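Local coordinates for protein STING-associated CdnE c-di-GMP synthase (Flavobacteriaceae, PDB 6WT8) that synthesises cyclic di-GMP, probably from GTP, and probably thereby activates an associated bacterial STING protein in CBASS anti-phage defence, at residues 107-118 and 195-206; 282-290 and 304-312. One frame throughout, in Å; residues are numbered along the deposited sequence.

Contact 1: residues 107-118 and 195-206; sequences LVQITNKSSEFD and IDVVTATYYKSV
Over one face of the Tyr-202 ring, almost exactly at its centre, sits Ile-110 CG2, 3.4 Å from the ring centroid and only 3° off the normal: a CH-pi contact. Ile-110 CD1 meets the same ring at CE1, 3.6 Å away, while Asn-112 CB lies at its edge. A branched isoleucine suits this place because one methyl can cover the centre while the other arm reaches the rim. The Tyr-202 hydroxyl bonds to Asp-86 OD2 of strand 85-90, which pairs with 106-112. The Tyr-203 ring, on the other face of the sheet, takes Glu-116 CB at its edge, 3.7 Å from CD1.

Between the two faces, two parallel pairings share one long strand. Residues 107-112 and then, past the corner at Lys-113, 114-117 both bond to 195-204, with Val-198 N to Leu-107 O at 2.8 Å and nearly straight (175°). Gln-109 stands beside Thr-199 with its chain stretched out, and NE2 donates in the amide plane to Thr-199 OG1 at 3.0 Å. Since OE1 is held by His-81 and NE2 also by Ser-165, the amide probably cannot easily flip. Farther along, Glu-116 O accepts two bonds from opposite faces of its plane: from Lys-204 N at 2.8 Å and from Ser-115 OG, which, anti to its own backbone N (chi1 -180°), comes in tilted from the carbonyl plane. The aliphatic part of Lys-204 runs past Ser-115.

Asp-118 and Ser-205 end the strands as helix N-caps, bonding to Gly-121 N and Phe-208 N, and a water joins Asp-118 OD2 to Val-206 N. The chemistry thus implies a probably fixed Gln-109 amide and a doubly held Glu-116 O in the central sheet of what is probably a polymerase-beta-like nucleotidyltransferase core.

Contact 2: residues 282-290 and 304-312; sequences NAICYNIDV and ILYQELTNI
Ile-288 and Glu-308 run antiparallel alongside one another, with the isoleucine CG1 3.8 Å from the glutamate CG. It is the aliphatic half of Glu-308 that packs here, so one residue supplies both a hydrophobic stem and a charged head. The other arm of Ile-288, CG2, meets Ile-304 CG2 at 4.1 Å, and its CD1 reaches Leu-305 CD2 at 4.0 Å. That same leucine methyl touches SG of Cys-285, a short side chain ending in a polarisable sulfur and well suited to a buried helix face. One turn before Ile-288, Ile-284 CG2 is shared between Leu-309 CD2 and Ile-312 CD1, each 4.0 Å away.

No direct hydrogen bond crosses the interface. Glu-308 carries its CG anti to the backbone N (chi1 176°), and the bend at chi2, 67°, lays the carboxylate alongside Ile-288 CG1 and sets OE2 toward Asn-287 and Tyr-318. There OE2 is bonded to Tyr-318 OH, which would help a buried anion to be tolerated. A water lies close to Ile-284 O and OE2, though how its protons are shared is doubtful.

Around this shell, helix 253-266 covers Cys-285 and Leu-305 through Leu-253, Ile-257 and Phe-259, while helix 336-360 backs Ile-284 and Leu-309 through Ile-343 and Leu-350. The short axes cross at 108° and come no nearer than 10.9 Å, a gap bridged largely by isoleucine, leucine and the glutamate stem. Ile-288, in the loop just after helix 278-287, lengthens the seam. Such steep packing of successive helices fits the all-helical C-terminal part that CD-NTases share with OAS-like enzymes.

Contact 1 belongs to the mixed beta sheet, where strands 106-112 and 114-117 pair one after the other, parallel, with strand 192-204, whereas contact 2 joins helices 278-287 and 300-314 in a helical region. The two lie on opposite sides of the chain's centre, with their centres 32 Å apart and nearest atoms about 15 Å apart, and they do not touch. Along the sequence, contact 1 is complete before contact 2 begins. Helix 235-248 lies between them in sequence: Tyr-234, just before it, meets Tyr-203 of the sheet, while its Ile-242 packs on Asn-282. Contact 1 thus belongs to the sheet-bearing part and contact 2 to the helical part, linked in sequence by 235-248.

Contact 1: residues 107-118 and 195-206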
loop_
_atom_site.group_PDB
_atom_site.type_symbol
_atom_site.label_atom_id
_atom_site.label_comp_id
_atom_site.label_asym_id
_atom_site.label_seq_id
_atom_site.Cartn_x
_atom_site.Cartn_y
_atom_site.Cartn_z
ATOM N N LEU A 107 1.430 -12.235 5.178
ATOM C CA LEU A 107 0.451 -12.743 6.131
ATOM C C LEU A 107 0.738 -12.145 7.509
ATOM O O LEU A 107 1.894 -12.151 7.967
ATOM C CB LEU A 107 0.552 -14.274 6.191
ATOM C CG LEU A 107 -0.428 -14.955 7.190
ATOM C CD1 LEU A 107 -0.706 -16.354 6.709
ATOM C CD2 LEU A 107 0.186 -15.038 8.615
ATOM N N VAL A 108 -0.292 -11.600 8.168
ATOM C CA VAL A 108 -0.132 -11.017 9.496
ATOM C C VAL A 108 -0.927 -11.862 10.471
ATOM O O VAL A 108 -2.140 -12.071 10.279
ATOM C CB VAL A 108 -0.628 -9.557 9.525
ATOM C CG1 VAL A 108 -0.210 -8.912 10.850
ATOM C CG2 VAL A 108 -0.002 -8.780 8.405
ATOM N N GLN A 109 -0.294 -12.322 11.543
ATOM C CA GLN A 109 -1.013 -13.003 12.617
ATOM C C GLN A 109 -0.923 -12.132 13.861
ATOM O O GLN A 109 0.155 -11.636 14.198
ATOM C CB GLN A 109 -0.505 -14.412 12.832
ATOM C CG GLN A 109 0.934 -14.485 13.279
ATOM C CD GLN A 109 1.403 -15.933 13.404
ATOM O OE1 GLN A 109 0.611 -16.898 13.410
ATOM N NE2 GLN A 109 2.709 -16.081 13.526
ATOM N N ILE A 110 -2.069 -11.807 14.461
ATOM C CA ILE A 110 -2.165 -10.771 15.474
ATOM C C ILE A 110 -2.736 -11.417 16.722
ATOM O O ILE A 110 -3.868 -11.927 16.700
ATOM C CB ILE A 110 -3.074 -9.626 14.966
ATOM C CG1 ILE A 110 -2.645 -9.168 13.564
ATOM C CG2 ILE A 110 -2.984 -8.497 15.956
ATOM C CD1 ILE A 110 -3.744 -8.336 12.811
ATOM N N THR A 111 -1.997 -11.379 17.835
ATOM C CA THR A 111 -2.554 -11.934 19.057
ATOM C C THR A 111 -3.843 -11.197 19.424
ATOM O O THR A 111 -3.955 -9.981 19.218
ATOM C CB THR A 111 -1.530 -11.827 20.175
ATOM O OG1 THR A 111 -1.067 -10.465 20.310
ATOM C CG2 THR A 111 -0.396 -12.786 19.895
ATOM N N ASN A 112 -4.870 -11.947 19.861
ATOM C CA ASN A 112 -6.205 -11.341 19.941
ATOM C C ASN A 112 -6.821 -11.467 21.335
ATOM O O ASN A 112 -8.028 -11.218 21.467
ATOM C CB ASN A 112 -7.150 -11.944 18.876
ATOM C CG ASN A 112 -7.377 -13.448 19.080
ATOM O OD1 ASN A 112 -7.002 -14.015 20.119
ATOM N ND2 ASN A 112 -7.994 -14.091 18.092
ATOM N N LYS A 113 -6.038 -11.844 22.334
ATOM C CA LYS A 113 -6.450 -11.947 23.741
ATOM C C LYS A 113 -6.310 -10.653 24.510
ATOM O O LYS A 113 -6.936 -10.496 25.572
ATOM C CB LYS A 113 -5.567 -12.920 24.497
ATOM C CG LYS A 113 -5.558 -14.303 23.996
ATOM C CD LYS A 113 -6.935 -14.852 24.017
ATOM C CE LYS A 113 -6.879 -16.335 24.296
ATOM N NZ LYS A 113 -8.039 -16.961 23.604
ATOM N N SER A 114 -5.359 -9.825 24.098
ATOM C CA SER A 114 -5.081 -8.550 24.734
ATOM C C SER A 114 -4.629 -7.618 23.635
ATOM O O SER A 114 -4.222 -8.059 22.557
ATOM C CB SER A 114 -4.004 -8.666 25.814
ATOM O OG SER A 114 -2.803 -9.146 25.244
ATOM N N SER A 115 -4.810 -6.332 23.875
ATOM C CA SER A 115 -4.464 -5.337 22.888
ATOM C C SER A 115 -3.763 -4.184 23.587
ATOM O O SER A 115 -4.020 -3.891 24.749
ATOM C CB SER A 115 -5.714 -4.842 22.174
ATOM O OG SER A 115 -5.395 -3.873 21.204
ATOM N N GLU A 116 -2.902 -3.519 22.855
ATOM C CA GLU A 116 -2.419 -2.218 23.277
ATOM C C GLU A 116 -3.485 -1.179 22.927
ATOM O O GLU A 116 -4.298 -1.394 22.024
ATOM C CB GLU A 116 -1.111 -1.913 22.556
ATOM C CG GLU A 116 0.022 -2.953 22.838
ATOM C CD GLU A 116 0.410 -2.952 24.278
ATOM O OE1 GLU A 116 0.663 -1.863 24.806
ATOM O OE2 GLU A 116 0.447 -4.041 24.879
ATOM N N PHE A 117 -3.487 -0.051 23.635
ATOM C CA PHE A 117 -4.461 0.994 23.278
ATOM C C PHE A 117 -4.012 2.334 23.849
ATOM O O PHE A 117 -3.166 2.391 24.745
ATOM C CB PHE A 117 -5.893 0.655 23.753
ATOM C CG PHE A 117 -6.073 0.633 25.249
ATOM C CD1 PHE A 117 -5.685 -0.462 25.991
ATOM C CD2 PHE A 117 -6.680 1.703 25.900
ATOM C CE1 PHE A 117 -5.862 -0.493 27.373
ATOM C CE2 PHE A 117 -6.880 1.688 27.281
ATOM C CZ PHE A 117 -6.462 0.596 28.027
ATOM N N ASP A 118 -4.603 3.404 23.316
ATOM C CA ASP A 118 -4.342 4.771 23.781
ATOM C C ASP A 118 -5.139 5.043 25.074
ATOM O O ASP A 118 -6.288 5.512 25.035
ATOM C CB ASP A 118 -4.699 5.755 22.670
ATOM C CG ASP A 118 -4.232 7.158 22.963
ATOM O OD1 ASP A 118 -3.724 7.371 24.082
ATOM O OD2 ASP A 118 -4.347 8.015 22.075
ATOM N N ILE A 195 6.302 -16.161 0.955
ATOM C CA ILE A 195 5.404 -15.370 1.784
ATOM C C ILE A 195 6.085 -15.014 3.100
ATOM O O ILE A 195 6.597 -15.902 3.789
ATOM C CB ILE A 195 4.115 -16.148 2.071
ATOM C CG1 ILE A 195 3.410 -16.547 0.759
ATOM C CG2 ILE A 195 3.179 -15.389 2.985
ATOM C CD1 ILE A 195 2.985 -15.370 -0.141
ATOM N N ASP A 196 6.064 -13.729 3.465
ATOM C CA ASP A 196 6.512 -13.313 4.793
ATOM C C ASP A 196 5.369 -13.405 5.790
ATOM O O ASP A 196 4.256 -12.978 5.506
ATOM C CB ASP A 196 7.028 -11.870 4.781
ATOM C CG ASP A 196 8.482 -11.751 4.387
ATOM O OD1 ASP A 196 9.392 -12.277 5.100
ATOM O OD2 ASP A 196 8.712 -11.119 3.335
ATOM N N VAL A 197 5.662 -13.961 6.974
ATOM C CA VAL A 197 4.711 -14.128 8.070
ATOM C C VAL A 197 5.115 -13.174 9.183
ATOM O O VAL A 197 6.206 -13.314 9.746
ATOM C CB VAL A 197 4.719 -15.587 8.566
ATOM C CG1 VAL A 197 3.910 -15.743 9.806
ATOM C CG2 VAL A 197 4.208 -16.526 7.453
ATOM N N VAL A 198 4.243 -12.215 9.476
ATOM C CA VAL A 198 4.461 -11.164 10.468
ATOM C C VAL A 198 3.635 -11.506 11.696
ATOM O O VAL A 198 2.475 -11.902 11.564
ATOM C CB VAL A 198 4.025 -9.827 9.841
ATOM C CG1 VAL A 198 4.232 -8.677 10.779
ATOM C CG2 VAL A 198 4.841 -9.627 8.543
ATOM N N THR A 199 4.235 -11.345 12.884
ATOM C CA THR A 199 3.576 -11.586 14.164
ATOM C C THR A 199 3.467 -10.252 14.890
ATOM O O THR A 199 4.468 -9.537 15.020
ATOM C CB THR A 199 4.355 -12.601 14.980
ATOM O OG1 THR A 199 4.552 -13.789 14.192
ATOM C CG2 THR A 199 3.680 -12.927 16.310
ATOM N N ALA A 200 2.265 -9.927 15.354
ATOM C CA ALA A 200 2.001 -8.611 15.906
ATOM C C ALA A 200 0.927 -8.689 16.971
ATOM O O ALA A 200 0.254 -9.707 17.135
ATOM C CB ALA A 200 1.536 -7.683 14.786
ATOM N N THR A 201 0.765 -7.598 17.711
ATOM C CA THR A 201 -0.437 -7.426 18.516
ATOM C C THR A 201 -1.209 -6.207 18.012
ATOM O O THR A 201 -0.691 -5.406 17.232
ATOM C CB THR A 201 -0.044 -7.286 19.994
ATOM O OG1 THR A 201 -1.232 -7.325 20.809
ATOM C CG2 THR A 201 0.696 -5.987 20.240
ATOM N N TYR A 202 -2.463 -6.073 18.432
ATOM C CA TYR A 202 -3.233 -4.897 18.016
ATOM C C TYR A 202 -2.882 -3.671 18.839
ATOM O O TYR A 202 -2.504 -3.738 20.003
ATOM C CB TYR A 202 -4.739 -5.127 18.192
ATOM C CG TYR A 202 -5.370 -6.040 17.211
ATOM C CD1 TYR A 202 -5.393 -5.713 15.879
ATOM C CD2 TYR A 202 -5.933 -7.257 17.652
ATOM C CE1 TYR A 202 -6.020 -6.542 14.926
ATOM C CE2 TYR A 202 -6.541 -8.107 16.726
ATOM C CZ TYR A 202 -6.586 -7.743 15.387
ATOM O OH TYR A 202 -7.198 -8.550 14.414
ATOM N N TYR A 203 -3.145 -2.519 18.221
ATOM C CA TYR A 203 -3.160 -1.244 18.918
ATOM C C TYR A 203 -4.452 -0.534 18.572
ATOM O O TYR A 203 -4.751 -0.309 17.380
ATOM C CB TYR A 203 -1.956 -0.385 18.523
ATOM C CG TYR A 203 -1.969 0.973 19.197
ATOM C CD1 TYR A 203 -1.417 1.125 20.445
ATOM C CD2 TYR A 203 -2.529 2.071 18.560
ATOM C CE1 TYR A 203 -1.413 2.369 21.093
ATOM C CE2 TYR A 203 -2.561 3.322 19.194
ATOM C CZ TYR A 203 -1.977 3.456 20.447
ATOM O OH TYR A 203 -1.970 4.690 21.102
ATOM N N LYS A 204 -5.194 -0.167 19.613
ATOM C CA LYS A 204 -6.471 0.552 19.451
ATOM C C LYS A 204 -6.276 2.051 19.650
ATOM O O LYS A 204 -6.019 2.511 20.775
ATOM C CB LYS A 204 -7.514 0.019 20.440
ATOM C CG LYS A 204 -7.856 -1.433 20.193
ATOM C CD LYS A 204 -8.877 -1.980 21.230
ATOM C CE LYS A 204 -8.928 -3.516 21.086
ATOM N NZ LYS A 204 -9.592 -4.230 22.239
ATOM N N SER A 205 -6.423 2.801 18.547
ATOM C CA SER A 205 -6.375 4.259 18.634
ATOM C C SER A 205 -7.716 4.817 19.101
ATOM O O SER A 205 -8.715 4.118 19.148
ATOM C CB SER A 205 -6.044 4.854 17.271
ATOM O OG SER A 205 -7.128 4.587 16.386
ATOM N N VAL A 206 -7.717 6.086 19.493
ATOM C CA VAL A 206 -8.974 6.763 19.797
ATOM C C VAL A 206 -9.916 6.734 18.597
ATOM O O VAL A 206 -11.125 6.494 18.758
ATOM C CB VAL A 206 -8.705 8.202 20.258
ATOM C CG1 VAL A 206 -10.059 8.918 20.448
ATOM C CG2 VAL A 206 -7.873 8.173 21.564
HETATM O O HOH W 1 -5.112 7.410 19.578
#

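Contact 2: residues 282-290 and 304-312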
loop_
_atom_site.group_PDB
_atom_site.type_symbol
_atom_site.label_atom_id
_atom_site.label_comp_id
_atom_site.label_asym_id
_atom_site.label_seq_id
_atom_site.Cartn_x
_atom_site.Cartn_y
_atom_site.Cartn_z
ATOM N N ASN A 282 1.621 6.745 -2.899
ATOM C CA ASN A 282 0.210 6.524 -2.563
ATOM C C ASN A 282 -0.395 7.815 -2.041
ATOM O O ASN A 282 -1.500 8.198 -2.427
ATOM C CB ASN A 282 0.060 5.461 -1.477
ATOM C CG ASN A 282 0.400 4.052 -1.926
ATOM O OD1 ASN A 282 0.451 3.753 -3.110
ATOM N ND2 ASN A 282 0.655 3.164 -0.934
ATOM N N ALA A 283 0.298 8.455 -1.085
ATOM C CA ALA A 283 -0.227 9.667 -0.443
ATOM C C ALA A 283 -0.367 10.830 -1.428
ATOM O O ALA A 283 -1.358 11.568 -1.389
ATOM C CB ALA A 283 0.698 10.073 0.727
ATOM N N ILE A 284 0.605 10.998 -2.329
ATOM C CA ILE A 284 0.524 12.105 -3.292
ATOM C C ILE A 284 -0.699 11.893 -4.181
ATOM O O ILE A 284 -1.468 12.834 -4.485
ATOM C CB ILE A 284 1.820 12.178 -4.116
ATOM C CG1 ILE A 284 2.951 12.663 -3.195
ATOM C CG2 ILE A 284 1.611 13.053 -5.391
ATOM C CD1 ILE A 284 4.392 12.459 -3.821
ATOM N N CYS A 285 -0.877 10.655 -4.671
ATOM C CA CYS A 285 -2.020 10.418 -5.575
ATOM C C CYS A 285 -3.345 10.506 -4.845
ATOM O O CYS A 285 -4.319 11.052 -5.383
ATOM C CB CYS A 285 -1.872 9.079 -6.277
ATOM S SG CYS A 285 -0.467 9.020 -7.424
ATOM N N TYR A 286 -3.394 9.987 -3.623
ATOM C CA TYR A 286 -4.613 9.973 -2.830
ATOM C C TYR A 286 -5.044 11.390 -2.495
ATOM O O TYR A 286 -6.237 11.650 -2.259
ATOM C CB TYR A 286 -4.328 9.141 -1.558
ATOM C CG TYR A 286 -5.496 8.962 -0.627
ATOM C CD1 TYR A 286 -6.389 7.957 -0.805
ATOM C CD2 TYR A 286 -5.664 9.819 0.447
ATOM C CE1 TYR A 286 -7.451 7.803 0.080
ATOM C CE2 TYR A 286 -6.731 9.675 1.345
ATOM C CZ TYR A 286 -7.626 8.656 1.126
ATOM O OH TYR A 286 -8.685 8.485 1.987
ATOM N N ASN A 287 -4.080 12.318 -2.402
ATOM C CA ASN A 287 -4.436 13.661 -1.987
ATOM C C ASN A 287 -5.056 14.478 -3.139
ATOM O O ASN A 287 -5.628 15.548 -2.884
ATOM C CB ASN A 287 -3.173 14.305 -1.395
ATOM C CG ASN A 287 -3.368 15.750 -1.000
ATOM O OD1 ASN A 287 -2.764 16.637 -1.606
ATOM N ND2 ASN A 287 -4.209 15.975 -0.055
ATOM N N ILE A 288 -4.964 14.005 -4.392
ATOM C CA ILE A 288 -5.531 14.754 -5.509
ATOM C C ILE A 288 -7.057 14.736 -5.400
ATOM O O ILE A 288 -7.668 13.703 -5.106
ATOM C CB ILE A 288 -5.033 14.169 -6.854
ATOM C CG1 ILE A 288 -3.507 14.333 -6.960
ATOM C CG2 ILE A 288 -5.667 14.885 -8.063
ATOM C CD1 ILE A 288 -2.836 13.665 -8.166
ATOM N N ASP A 289 -7.688 15.884 -5.665
ATOM C CA ASP A 289 -9.140 16.008 -5.560
ATOM C C ASP A 289 -9.768 15.172 -6.659
ATOM O O ASP A 289 -9.469 15.406 -7.833
ATOM C CB ASP A 289 -9.519 17.489 -5.713
ATOM C CG ASP A 289 -11.047 17.751 -5.708
ATOM O OD1 ASP A 289 -11.921 16.831 -5.719
ATOM O OD2 ASP A 289 -11.379 18.963 -5.704
ATOM N N VAL A 290 -10.640 14.202 -6.298
ATOM C CA VAL A 290 -11.162 13.302 -7.327
ATOM C C VAL A 290 -11.918 14.045 -8.408
ATOM O O VAL A 290 -11.975 13.576 -9.551
ATOM C CB VAL A 290 -12.078 12.192 -6.782
ATOM C CG1 VAL A 290 -11.275 11.164 -6.020
ATOM C CG2 VAL A 290 -13.291 12.782 -5.991
ATOM N N ILE A 304 -2.534 15.685 -15.214
ATOM C CA ILE A 304 -2.960 15.909 -13.816
ATOM C C ILE A 304 -1.809 15.653 -12.857
ATOM O O ILE A 304 -1.544 16.422 -11.927
ATOM C CB ILE A 304 -4.150 14.995 -13.478
ATOM C CG1 ILE A 304 -5.383 15.462 -14.183
ATOM C CG2 ILE A 304 -4.402 14.888 -11.926
ATOM C CD1 ILE A 304 -5.913 16.812 -13.776
ATOM N N LEU A 305 -1.122 14.535 -13.057
ATOM C CA LEU A 305 0.016 14.193 -12.206
ATOM C C LEU A 305 1.141 15.217 -12.332
ATOM O O LEU A 305 1.739 15.618 -11.315
ATOM C CB LEU A 305 0.502 12.802 -12.548
ATOM C CG LEU A 305 -0.440 11.686 -12.077
ATOM C CD1 LEU A 305 0.050 10.352 -12.689
ATOM C CD2 LEU A 305 -0.372 11.571 -10.535
ATOM N N TYR A 306 1.454 15.648 -13.561
ATOM C CA TYR A 306 2.478 16.671 -13.733
ATOM C C TYR A 306 2.101 17.941 -13.001
ATOM O O TYR A 306 2.947 18.536 -12.317
ATOM C CB TYR A 306 2.710 16.953 -15.212
ATOM C CG TYR A 306 3.687 18.064 -15.447
ATOM C CD1 TYR A 306 5.029 17.874 -15.306
ATOM C CD2 TYR A 306 3.261 19.304 -15.902
ATOM C CE1 TYR A 306 5.948 18.867 -15.503
ATOM C CE2 TYR A 306 4.189 20.329 -16.097
ATOM C CZ TYR A 306 5.533 20.087 -15.902
ATOM O OH TYR A 306 6.464 21.065 -16.122
ATOM N N GLN A 307 0.838 18.365 -13.121
ATOM C CA GLN A 307 0.400 19.552 -12.404
ATOM C C GLN A 307 0.540 19.364 -10.889
ATOM O O GLN A 307 0.987 20.261 -10.187
ATOM C CB GLN A 307 -1.040 19.898 -12.797
ATOM C CG GLN A 307 -1.221 20.309 -14.228
ATOM C CD GLN A 307 -2.740 20.320 -14.584
ATOM O OE1 GLN A 307 -3.538 20.936 -13.879
ATOM N NE2 GLN A 307 -3.129 19.588 -15.625
ATOM N N GLU A 308 0.174 18.206 -10.369
ATOM C CA GLU A 308 0.274 18.015 -8.935
ATOM C C GLU A 308 1.721 18.053 -8.466
ATOM O O GLU A 308 2.037 18.696 -7.444
ATOM C CB GLU A 308 -0.355 16.680 -8.566
ATOM C CG GLU A 308 -0.229 16.338 -7.090
ATOM C CD GLU A 308 -1.033 17.283 -6.182
ATOM O OE1 GLU A 308 -1.889 18.033 -6.676
ATOM O OE2 GLU A 308 -0.793 17.224 -4.959
ATOM N N LEU A 309 2.631 17.348 -9.164
ATOM C CA LEU A 309 4.035 17.417 -8.730
ATOM C C LEU A 309 4.588 18.821 -8.844
ATOM O O LEU A 309 5.310 19.257 -7.941
ATOM C CB LEU A 309 4.896 16.456 -9.532
ATOM C CG LEU A 309 4.480 14.981 -9.434
ATOM C CD1 LEU A 309 5.547 14.124 -10.089
ATOM C CD2 LEU A 309 4.284 14.501 -8.044
ATOM N N THR A 310 4.232 19.558 -9.912
ATOM C CA THR A 310 4.651 20.952 -10.045
ATOM C C THR A 310 4.174 21.798 -8.873
ATOM O O THR A 310 4.940 22.630 -8.341
ATOM C CB THR A 310 4.110 21.471 -11.391
ATOM O OG1 THR A 310 4.810 20.732 -12.386
ATOM C CG2 THR A 310 4.369 22.965 -11.513
ATOM N N ASN A 311 2.933 21.588 -8.428
ATOM C CA ASN A 311 2.389 22.334 -7.290
ATOM C C ASN A 311 3.103 21.963 -6.008
ATOM O O ASN A 311 3.372 22.830 -5.163
ATOM C CB ASN A 311 0.896 22.029 -7.111
ATOM C CG ASN A 311 0.021 22.623 -8.233
ATOM O OD1 ASN A 311 0.459 23.485 -8.992
ATOM N ND2 ASN A 311 -1.220 22.153 -8.324
ATOM N N ILE A 312 3.443 20.684 -5.853
ATOM C CA ILE A 312 4.219 20.292 -4.667
ATOM C C ILE A 312 5.573 20.983 -4.627
ATOM O O ILE A 312 6.031 21.396 -3.546
ATOM C CB ILE A 312 4.363 18.763 -4.613
ATOM C CG1 ILE A 312 2.991 18.197 -4.255
ATOM C CG2 ILE A 312 5.517 18.300 -3.628
ATOM C CD1 ILE A 312 2.973 16.676 -4.455
HETATM O O HOH W 2 -0.882 15.323 -3.418
#